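Local coordinates for protein nucleoside permease NupG (Escherichia coli K-12, PDB 7DLA) that carries purine and pyrimidine nucleosides across the bacterial inner membrane together with protons, drawing on the proton motive force, at residues Q6-S11 with P133-W138; A146-S151 with I256-Q261; T82-A87 with Q161-A166; L47-V52 with N102-M107. The protein carries 1 engineered substitution. One frame throughout, in Å; residues are numbered along the deposited sequence.

Contact 1 (Q6-S11 with P133-W138)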
# COMPACT_ATOMS: atom_id res chain seq x y z
N GLN A 6 5.62 4.28 -23.80
CA GLN A 6 4.94 5.36 -23.09
C GLN A 6 4.29 4.82 -21.83
O GLN A 6 4.53 5.33 -20.73
CB GLN A 6 3.89 6.02 -23.98
CG GLN A 6 3.58 7.45 -23.61
CD GLN A 6 2.44 8.03 -24.43
OE1 GLN A 6 1.52 7.30 -24.83
NE2 GLN A 6 2.47 9.35 -24.66
N LEU A 7 3.47 3.78 -21.99
CA LEU A 7 2.76 3.23 -20.84
C LEU A 7 3.73 2.75 -19.76
O LEU A 7 3.48 2.94 -18.57
CB LEU A 7 1.84 2.12 -21.31
CG LEU A 7 0.57 2.66 -21.95
CD1 LEU A 7 -0.54 1.63 -21.89
CD2 LEU A 7 0.16 4.00 -21.34
N LYS A 8 4.85 2.14 -20.18
CA LYS A 8 5.85 1.63 -19.25
C LYS A 8 6.55 2.75 -18.47
O LYS A 8 6.84 2.60 -17.27
CB LYS A 8 6.87 0.79 -20.01
CG LYS A 8 6.30 -0.45 -20.56
CD LYS A 8 7.35 -1.50 -20.75
CE LYS A 8 7.04 -2.42 -21.93
NZ LYS A 8 7.73 -3.75 -21.83
N ILE A 9 6.84 3.87 -19.13
CA ILE A 9 7.39 5.02 -18.43
C ILE A 9 6.38 5.57 -17.44
O ILE A 9 6.75 5.93 -16.32
CB ILE A 9 7.84 6.10 -19.42
CG1 ILE A 9 8.92 5.51 -20.32
CG2 ILE A 9 8.36 7.33 -18.70
CD1 ILE A 9 9.09 6.24 -21.57
N LEU A 10 5.10 5.64 -17.85
CA LEU A 10 4.07 6.09 -16.93
C LEU A 10 3.97 5.19 -15.70
O LEU A 10 3.86 5.69 -14.58
CB LEU A 10 2.73 6.14 -17.65
CG LEU A 10 2.00 7.42 -17.27
CD1 LEU A 10 2.81 8.62 -17.63
CD2 LEU A 10 0.65 7.45 -17.97
N SER A 11 4.00 3.87 -15.90
CA SER A 11 3.98 2.93 -14.77
C SER A 11 5.18 3.17 -13.87
O SER A 11 5.03 3.40 -12.66
CB SER A 11 3.95 1.49 -15.30
OG SER A 11 3.27 0.62 -14.42
N PRO A 133 0.06 -6.81 -18.19
CA PRO A 133 1.01 -7.30 -17.19
C PRO A 133 2.44 -6.84 -17.47
O PRO A 133 3.13 -6.42 -16.52
CB PRO A 133 0.85 -8.83 -17.30
CG PRO A 133 -0.57 -8.97 -17.55
CD PRO A 133 -0.85 -7.92 -18.59
N PRO A 134 2.94 -6.89 -18.73
CA PRO A 134 4.32 -6.44 -19.00
C PRO A 134 4.53 -4.95 -18.89
O PRO A 134 5.68 -4.50 -18.83
CB PRO A 134 4.55 -6.89 -20.45
CG PRO A 134 3.73 -8.04 -20.59
CD PRO A 134 2.46 -7.68 -19.89
N ILE A 135 3.43 -4.22 -18.83
CA ILE A 135 3.48 -2.74 -18.65
C ILE A 135 3.32 -2.47 -17.16
O ILE A 135 3.70 -1.39 -16.74
CB ILE A 135 2.34 -2.10 -19.45
CG1 ILE A 135 2.53 -2.29 -20.94
CG2 ILE A 135 2.21 -0.64 -19.09
CD1 ILE A 135 1.32 -1.90 -21.74
N ARG A 136 2.77 -3.42 -16.41
CA ARG A 136 2.57 -3.19 -14.97
C ARG A 136 3.77 -3.71 -14.18
O ARG A 136 3.74 -3.59 -12.97
CB ARG A 136 1.30 -3.85 -14.46
CG ARG A 136 1.03 -3.61 -12.98
CD ARG A 136 0.44 -2.25 -12.69
NE ARG A 136 -0.27 -2.29 -11.43
CZ ARG A 136 0.32 -2.37 -10.25
NH1 ARG A 136 -0.41 -2.42 -9.15
NH2 ARG A 136 1.64 -2.39 -10.17
N ILE A 137 4.78 -4.25 -14.84
CA ILE A 137 5.96 -4.74 -14.09
C ILE A 137 6.93 -3.59 -13.90
O ILE A 137 7.85 -3.75 -13.13
CB ILE A 137 6.69 -5.86 -14.84
CG1 ILE A 137 5.72 -6.90 -15.37
CG2 ILE A 137 7.75 -6.46 -13.95
CD1 ILE A 137 6.39 -8.09 -16.00
N TRP A 138 6.74 -2.51 -14.64
CA TRP A 138 7.68 -1.38 -14.57
C TRP A 138 7.27 -0.48 -13.42
O TRP A 138 8.12 0.25 -12.93
CB TRP A 138 7.76 -0.67 -15.91
CG TRP A 138 8.57 -1.50 -16.85
CD1 TRP A 138 8.12 -2.42 -17.73
CD2 TRP A 138 9.99 -1.55 -16.90
NE1 TRP A 138 9.17 -3.03 -18.35
CE2 TRP A 138 10.33 -2.51 -17.87
CE3 TRP A 138 11.01 -0.87 -16.24
CZ2 TRP A 138 11.65 -2.79 -18.20
CZ3 TRP A 138 12.31 -1.15 -16.56
CH2 TRP A 138 12.62 -2.10 -17.53
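Leu7 and Ser11, one helical turn apart, press against Ile135, where the chain leaves the cytoplasmic loop and enters its fifth transmembrane helix. The contact has a buried half, and a half nearer the surface made by the Lys8 stem and the partly exposed Trp138. In the buried half, the CB of Leu7 lies 3.6 Å from Ile135 CG2, and Leu7 CD1 comes within 4.0 Å of Ile135 CD1, the two side chains crossing at a slant. With CG1 anti to the carbonyl carbon (chi1 -66°), Ile135 leaves its CG2 branch facing the helix. Beside this apolar patch Ser11 OG donates to Ile135 O over 3.1 Å. The hydroxyl lies in the plane of the carbonyl and on one of its lone pairs, at a C=O...OG angle of 142°, giving the backbone oxygen a partner where the loop lacks regular helical bonds. In the outer half the aliphatic part of Lys8 runs obliquely past the indole of Trp138 with CD nearest to CD1, at 3.2 Å. Its chain bends at chi3, and NZ ends 3.7 Å from Pro134 O, near the exposed loop. Around the contact, Leu7 reaches Ser117, Arg120 and Leu121 on helix 92-122, while Leu10 turns to Leu172 and Thr176 of helix 160-177. Helix 3-19 is thus bordered by the entry to helix 138-152 and by two further helices of the amino-terminal bundle.

Contact 2 (A146-S151 with I256-Q261)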
# COMPACT_ATOMS: atom_id res chain seq x y z
N ALA A 146 13.39 2.78 -6.64
CA ALA A 146 13.38 4.01 -5.86
C ALA A 146 13.81 3.74 -4.44
O ALA A 146 14.63 4.48 -3.87
CB ALA A 146 12.01 4.67 -5.90
N MET A 147 13.30 2.66 -3.85
CA MET A 147 13.78 2.21 -2.55
C MET A 147 15.28 1.99 -2.57
O MET A 147 16.01 2.48 -1.70
CB MET A 147 13.07 0.91 -2.17
CG MET A 147 11.61 1.07 -1.73
SD MET A 147 10.71 -0.51 -1.56
CE MET A 147 11.80 -1.39 -0.48
N TRP A 148 15.77 1.26 -3.58
CA TRP A 148 17.20 0.98 -3.68
C TRP A 148 18.02 2.27 -3.76
O TRP A 148 19.08 2.40 -3.14
CB TRP A 148 17.47 0.12 -4.91
CG TRP A 148 17.21 -1.32 -4.70
CD1 TRP A 148 16.27 -1.88 -3.87
CD2 TRP A 148 17.86 -2.41 -5.37
NE1 TRP A 148 16.32 -3.25 -3.97
CE2 TRP A 148 17.28 -3.60 -4.88
CE3 TRP A 148 18.87 -2.49 -6.32
CZ2 TRP A 148 17.68 -4.85 -5.32
CZ3 TRP A 148 19.27 -3.74 -6.75
CH2 TRP A 148 18.68 -4.90 -6.26
N VAL A 149 17.54 3.22 -4.55
CA VAL A 149 18.32 4.42 -4.81
C VAL A 149 18.42 5.23 -3.54
O VAL A 149 19.52 5.46 -3.02
CB VAL A 149 17.68 5.24 -5.95
CG1 VAL A 149 18.28 6.62 -5.99
CG2 VAL A 149 17.81 4.54 -7.30
N VAL A 150 17.26 5.63 -3.00
CA VAL A 150 17.27 6.47 -1.79
C VAL A 150 18.04 5.78 -0.68
O VAL A 150 18.77 6.43 0.07
CB VAL A 150 15.83 6.83 -1.38
CG1 VAL A 150 15.74 7.23 0.11
CG2 VAL A 150 15.33 7.97 -2.25
N SER A 151 17.94 4.45 -0.57
CA SER A 151 18.76 3.77 0.42
C SER A 151 20.25 3.98 0.13
O SER A 151 21.00 4.40 1.01
CB SER A 151 18.42 2.28 0.47
OG SER A 151 18.93 1.70 1.66
N ILE A 256 16.88 -4.26 2.40
CA ILE A 256 16.41 -5.55 2.91
C ILE A 256 14.89 -5.65 2.83
O ILE A 256 14.34 -6.67 2.40
CB ILE A 256 16.92 -5.76 4.35
CG1 ILE A 256 18.45 -5.57 4.36
CG2 ILE A 256 16.47 -7.13 4.89
CD1 ILE A 256 19.19 -6.44 3.35
N MET A 257 14.19 -4.57 3.21
CA MET A 257 12.75 -4.48 3.04
C MET A 257 12.33 -4.71 1.60
O MET A 257 11.23 -5.20 1.37
CB MET A 257 12.24 -3.12 3.52
CG MET A 257 12.46 -2.85 5.02
SD MET A 257 11.43 -3.85 6.16
CE MET A 257 9.74 -3.37 5.79
N SER A 258 13.15 -4.37 0.61
CA SER A 258 12.71 -4.55 -0.78
C SER A 258 12.32 -6.00 -1.06
O SER A 258 11.34 -6.26 -1.79
CB SER A 258 13.81 -4.11 -1.73
OG SER A 258 14.94 -4.93 -1.52
N ILE A 259 13.05 -6.96 -0.47
CA ILE A 259 12.71 -8.37 -0.62
C ILE A 259 11.25 -8.60 -0.32
O ILE A 259 10.63 -9.50 -0.90
CB ILE A 259 13.63 -9.23 0.27
CG1 ILE A 259 15.08 -8.85 -0.01
CG2 ILE A 259 13.37 -10.71 0.05
CD1 ILE A 259 16.06 -9.67 0.76
N SER A 260 10.66 -7.74 0.51
CA SER A 260 9.22 -7.79 0.73
C SER A 260 8.45 -7.57 -0.57
O SER A 260 7.59 -8.38 -0.93
CB SER A 260 8.83 -6.77 1.80
OG SER A 260 9.46 -7.07 3.05
N GLN A 261 8.77 -6.49 -1.31
CA GLN A 261 8.06 -6.20 -2.56
C GLN A 261 8.39 -7.22 -3.64
O GLN A 261 7.52 -7.63 -4.42
CB GLN A 261 8.42 -4.82 -3.05
CG GLN A 261 8.72 -3.89 -1.94
CD GLN A 261 7.61 -3.78 -0.97
OE1 GLN A 261 7.80 -3.95 0.23
NE2 GLN A 261 6.43 -3.44 -1.47
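Met147 and Trp148 reach across from helix 146-151 to meet Ser258, at a place where the two helical segments run almost exactly antiparallel, at 174°, with their axes 10.0 Å apart. That wide spacing is bridged mainly by Met147 and Trp148, which reach over to Ser258 and Gln261. Met147 lays its terminal methyl against the backbone, CE being 3.3 Å from Ser258 CA. One atom back, SD lies 3.9 Å from Gln261 CG, and the two side chains cross at about a right angle. Trp148 approaches by its edge: NE1 gives a weak hydrogen bond to Ser258 OG at 3.3 Å, with an N-H...O angle of 155°, and both OG and CB of the serine lie near the indole plane.

The second shell explains how the acceptor is set. Ser258 OG stands between its backbone N and carbonyl carbon (chi1 62°), and its stronger partner is Ile255 O, one turn earlier on its own helix, so the indole N-H meets a hydroxyl already held by its own helix. Trp148 also touches the Ile255 side chain, and Ile144 packs on both Ser258 and Gln261. Further out, helix 253-299 is backed by helix 305-335, where Met315 meets Met257 and Ile259. Helices five and eight pair here across the boundary between the two six-helix halves, as is usual in the major facilitator superfamily.

Contact 3 (T82-A87 with Q161-A166)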
# COMPACT_ATOMS: atom_id res chain seq x y z
N THR A 82 3.08 19.37 -3.04
CA THR A 82 2.98 19.02 -1.63
C THR A 82 4.23 18.28 -1.16
O THR A 82 4.71 18.51 -0.05
CB THR A 82 1.73 18.18 -1.35
OG1 THR A 82 1.76 16.97 -2.13
CG2 THR A 82 0.46 18.96 -1.68
N LEU A 83 4.75 17.37 -1.98
CA LEU A 83 5.93 16.60 -1.59
C LEU A 83 7.12 17.54 -1.32
O LEU A 83 7.86 17.39 -0.32
CB LEU A 83 6.21 15.58 -2.71
CG LEU A 83 5.29 14.34 -2.64
CD1 LEU A 83 5.12 13.61 -3.96
CD2 LEU A 83 5.76 13.35 -1.59
N PHE A 84 7.26 18.55 -2.18
CA PHE A 84 8.23 19.62 -1.96
C PHE A 84 8.00 20.26 -0.59
O PHE A 84 8.90 20.24 0.27
CB PHE A 84 8.09 20.65 -3.09
CG PHE A 84 8.91 21.90 -2.92
CD1 PHE A 84 10.21 21.95 -3.40
CD2 PHE A 84 8.39 23.04 -2.31
CE1 PHE A 84 10.98 23.08 -3.27
CE2 PHE A 84 9.15 24.18 -2.16
CZ PHE A 84 10.45 24.20 -2.64
N MET A 85 6.78 20.77 -0.35
CA MET A 85 6.48 21.41 0.94
C MET A 85 6.74 20.47 2.11
O MET A 85 7.08 20.91 3.21
CB MET A 85 5.03 21.88 1.01
CG MET A 85 4.66 23.07 0.20
SD MET A 85 2.89 23.34 0.42
CE MET A 85 2.84 24.57 1.75
N ALA A 86 6.52 19.18 1.90
CA ALA A 86 6.66 18.21 2.98
C ALA A 86 8.12 18.08 3.40
O ALA A 86 8.42 17.89 4.59
CB ALA A 86 6.07 16.85 2.55
N ALA A 87 9.04 18.19 2.43
CA ALA A 87 10.46 18.25 2.80
C ALA A 87 10.81 19.52 3.60
O ALA A 87 11.91 19.61 4.14
CB ALA A 87 11.33 18.13 1.56
N GLN A 161 14.58 12.28 0.21
CA GLN A 161 13.65 11.36 -0.43
C GLN A 161 12.44 12.10 -0.97
O GLN A 161 11.97 11.82 -2.08
CB GLN A 161 13.24 10.28 0.58
CG GLN A 161 12.46 10.85 1.76
CD GLN A 161 12.06 9.78 2.74
OE1 GLN A 161 12.64 8.72 2.74
NE2 GLN A 161 11.09 10.07 3.60
N LEU A 162 11.97 13.10 -0.22
CA LEU A 162 10.76 13.84 -0.58
C LEU A 162 11.01 14.76 -1.78
O LEU A 162 10.16 14.89 -2.68
CB LEU A 162 10.30 14.65 0.62
CG LEU A 162 9.48 13.95 1.71
CD1 LEU A 162 9.08 14.98 2.71
CD2 LEU A 162 8.24 13.23 1.19
N TYR A 163 12.18 15.41 -1.81
CA TYR A 163 12.51 16.23 -2.97
C TYR A 163 12.54 15.37 -4.22
O TYR A 163 12.00 15.75 -5.26
CB TYR A 163 13.86 16.93 -2.76
CG TYR A 163 13.66 18.25 -2.07
CD1 TYR A 163 12.50 18.97 -2.29
CD2 TYR A 163 14.57 18.73 -1.14
CE1 TYR A 163 12.27 20.14 -1.67
CE2 TYR A 163 14.33 19.93 -0.48
CZ TYR A 163 13.17 20.63 -0.76
OH TYR A 163 12.86 21.82 -0.15
N ILE A 164 13.11 14.17 -4.10
CA ILE A 164 13.21 13.26 -5.24
C ILE A 164 11.82 12.79 -5.69
O ILE A 164 11.53 12.71 -6.88
CB ILE A 164 14.11 12.07 -4.85
CG1 ILE A 164 15.46 12.59 -4.38
CG2 ILE A 164 14.26 11.11 -6.00
CD1 ILE A 164 16.41 11.50 -4.01
N GLY A 165 10.94 12.47 -4.74
CA GLY A 165 9.59 12.08 -5.12
C GLY A 165 8.86 13.18 -5.87
O GLY A 165 8.20 12.93 -6.88
N ALA A 166 8.93 14.41 -5.36
CA ALA A 166 8.34 15.53 -6.11
C ALA A 166 8.97 15.70 -7.49
O ALA A 166 8.29 16.04 -8.46
CB ALA A 166 8.49 16.82 -5.30
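The antiparallel pairing of transmembrane helices three and six in the amino-terminal bundle brings Leu83, Phe84 and Ala87 against Leu162, Tyr163 and Ala166. The segment axes approach to 7.9 Å at 167°, a close fit that small residues permit: Leu83 CB faces Ala166 CB at 3.7 Å, and Gly165, without a side chain, passes beside Leu83 CD1. On the buried flank Leu83 and Leu162 cross at about a right angle and meet by their CD2 methyls, while Leu162 CD1 reaches Ala86 CB at 3.5 Å. The aromatic flank is nearer the surface. There the methyl of Ala87 sits over the centre of the Tyr163 ring, 3.9 Å from the centroid, in a CH-pi contact almost on the ring normal. Phe84, its CG anti to the backbone N (chi1 173°), swings its ring to the tyrosine's edge. The two rings are inclined at 49° with centroids 5.4 Å apart, an oblique meeting. Replacing Tyr163 by an alanine would probably leave the Ala87 methyl without the ring beneath it and open a gap beside Phe84, whose ring would be freer to turn. Trp21 closes the buried flank by touching both leucines, and Val98 of helix 92-122 backs Ala86. Helices three and six lying side by side on the outer face of a six-helix half are typical of the major facilitator fold.

Contact 4 (L47-V52 with N102-M107)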
# COMPACT_ATOMS: atom_id res chain seq x y z
N LEU A 47 -3.31 8.30 4.16
CA LEU A 47 -3.54 7.42 3.02
C LEU A 47 -4.93 6.80 3.07
O LEU A 47 -5.67 6.86 2.09
CB LEU A 47 -2.46 6.33 2.98
CG LEU A 47 -1.01 6.83 2.88
CD1 LEU A 47 -0.18 6.50 4.11
CD2 LEU A 47 -0.37 6.24 1.65
N GLY A 48 -5.29 6.22 4.22
CA GLY A 48 -6.61 5.65 4.39
C GLY A 48 -7.72 6.67 4.26
O GLY A 48 -8.68 6.47 3.53
N ILE A 49 -7.61 7.78 5.00
CA ILE A 49 -8.65 8.81 4.88
C ILE A 49 -8.90 9.17 3.42
O ILE A 49 -10.05 9.21 2.97
CB ILE A 49 -8.36 10.10 5.69
CG1 ILE A 49 -8.23 9.89 7.21
CG2 ILE A 49 -9.39 11.17 5.35
CD1 ILE A 49 -6.84 9.79 7.77
N ALA A 50 -7.84 9.46 2.67
CA ALA A 50 -7.98 9.78 1.26
C ALA A 50 -8.54 8.61 0.47
O ALA A 50 -9.28 8.80 -0.50
CB ALA A 50 -6.63 10.18 0.69
N ALA A 51 -8.16 7.39 0.85
CA ALA A 51 -8.44 6.23 0.02
C ALA A 51 -9.90 5.85 0.11
O ALA A 51 -10.48 5.33 -0.85
CB ALA A 51 -7.56 5.05 0.44
N VAL A 52 -10.53 6.10 1.25
CA VAL A 52 -11.90 5.64 1.40
C VAL A 52 -12.82 6.32 0.40
O VAL A 52 -13.74 5.69 -0.13
CB VAL A 52 -12.37 5.84 2.84
CG1 VAL A 52 -11.38 5.23 3.80
CG2 VAL A 52 -12.58 7.28 3.11
N ASN A 102 -1.41 15.31 -0.16
CA ASN A 102 -0.70 14.54 -1.18
C ASN A 102 -1.45 13.26 -1.51
O ASN A 102 -1.57 12.90 -2.68
CB ASN A 102 0.73 14.22 -0.73
CG ASN A 102 1.56 13.51 -1.81
OD1 ASN A 102 1.96 14.12 -2.81
ND2 ASN A 102 1.83 12.22 -1.59
N SER A 103 -1.98 12.58 -0.49
CA SER A 103 -2.71 11.34 -0.72
C SER A 103 -4.05 11.61 -1.38
O SER A 103 -4.46 10.87 -2.28
CB SER A 103 -2.95 10.57 0.57
OG SER A 103 -1.74 10.21 1.19
N PHE A 104 -4.76 12.64 -0.94
CA PHE A 104 -6.01 12.99 -1.58
C PHE A 104 -5.81 13.16 -3.07
O PHE A 104 -6.67 12.81 -3.87
CB PHE A 104 -6.56 14.27 -0.96
CG PHE A 104 -7.71 14.05 -0.02
CD1 PHE A 104 -7.49 13.46 1.23
CD2 PHE A 104 -8.99 14.42 -0.36
CE1 PHE A 104 -8.54 13.25 2.11
CE2 PHE A 104 -10.05 14.20 0.52
CZ PHE A 104 -9.81 13.63 1.76
N ALA A 105 -4.64 13.68 -3.47
CA ALA A 105 -4.30 13.78 -4.88
C ALA A 105 -3.75 12.48 -5.45
O ALA A 105 -4.03 12.14 -6.60
CB ALA A 105 -3.27 14.90 -5.09
N TYR A 106 -2.99 11.73 -4.67
CA TYR A 106 -2.26 10.59 -5.21
C TYR A 106 -3.10 9.34 -5.32
O TYR A 106 -2.97 8.60 -6.29
CB TYR A 106 -1.03 10.30 -4.38
CG TYR A 106 -0.23 9.17 -4.96
CD1 TYR A 106 -0.50 7.85 -4.62
CD2 TYR A 106 0.69 9.41 -5.95
CE1 TYR A 106 0.22 6.82 -5.18
CE2 TYR A 106 1.39 8.39 -6.52
CZ TYR A 106 1.17 7.11 -6.14
OH TYR A 106 1.91 6.13 -6.75
N MET A 107 -3.89 9.04 -4.29
CA MET A 107 -4.73 7.85 -4.26
C MET A 107 -5.59 7.69 -5.51
O MET A 107 -5.59 6.59 -6.09
CB MET A 107 -5.60 7.93 -2.99
CG MET A 107 -4.88 7.58 -1.71
SD MET A 107 -3.30 6.74 -1.83
CE MET A 107 -3.68 5.18 -2.56
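Phe104 turns its ring toward Ile49 and Ala50 where transmembrane helices two and four of the major facilitator fold cross. The short segments run at -46° to one another, their axes 8.2 Å apart at the closest, and Ala50 marks the place where the backbones come nearest. Its methyl projects toward helix 102-107 and is met by three side chains. Phe104 brings CD1 to 3.4 Å from Ala50 CB, with the methyl lying obliquely to the ring, while Ile49 offers its CG2 to the ring's edge, near the plane, 3.9 Å from Phe104 CE1. The isoleucine and phenylalanine cross at a slant, and Phe53, one turn beyond Ile49, meets the same ring with the planes steeply inclined. An alanine in place of Phe104 is likely to leave Ile49 CG2 without its partner, take one of three neighbours from the Ala50 methyl, and leave Phe53 without its ring partner. Ser103 approaches from the other flank, its CB 3.7 Å from Ala50 CB. Its hydroxyl is bonded to Ile99 O within its own helix and lies beside Leu47, OG 3.8 Å from CG. Met107, one turn after Ser103, has its CG anti to the carbonyl carbon (chi1 -77°), which puts CG 3.9 Å from Ala50 CB and 3.9 Å from Leu47 O.

In the fold
Contacts 1, 3 and 4 lie within the amino-terminal six-helix bundle; contact 2 reaches into the carboxy-terminal half. Along the chain, contact 4 closes within the span bridged by contact 1, contact 3 alternates with all three others, and contact 2 opens after contacts 1 and 4 close. Contacts 3 and 4, centres about 16 Å apart, touch at Leu83 and Asn102; contacts 2 and 3, centres about 18 Å apart, touch where Val150 packs on Gln161 and Ile164. Contact 1, toward the cytoplasmic side, touches no other; its centre is about 19 Å from that of contact 2, which shares its helix 138-152. Packing within one half thus adjoins the interface between halves, which move in alternating access.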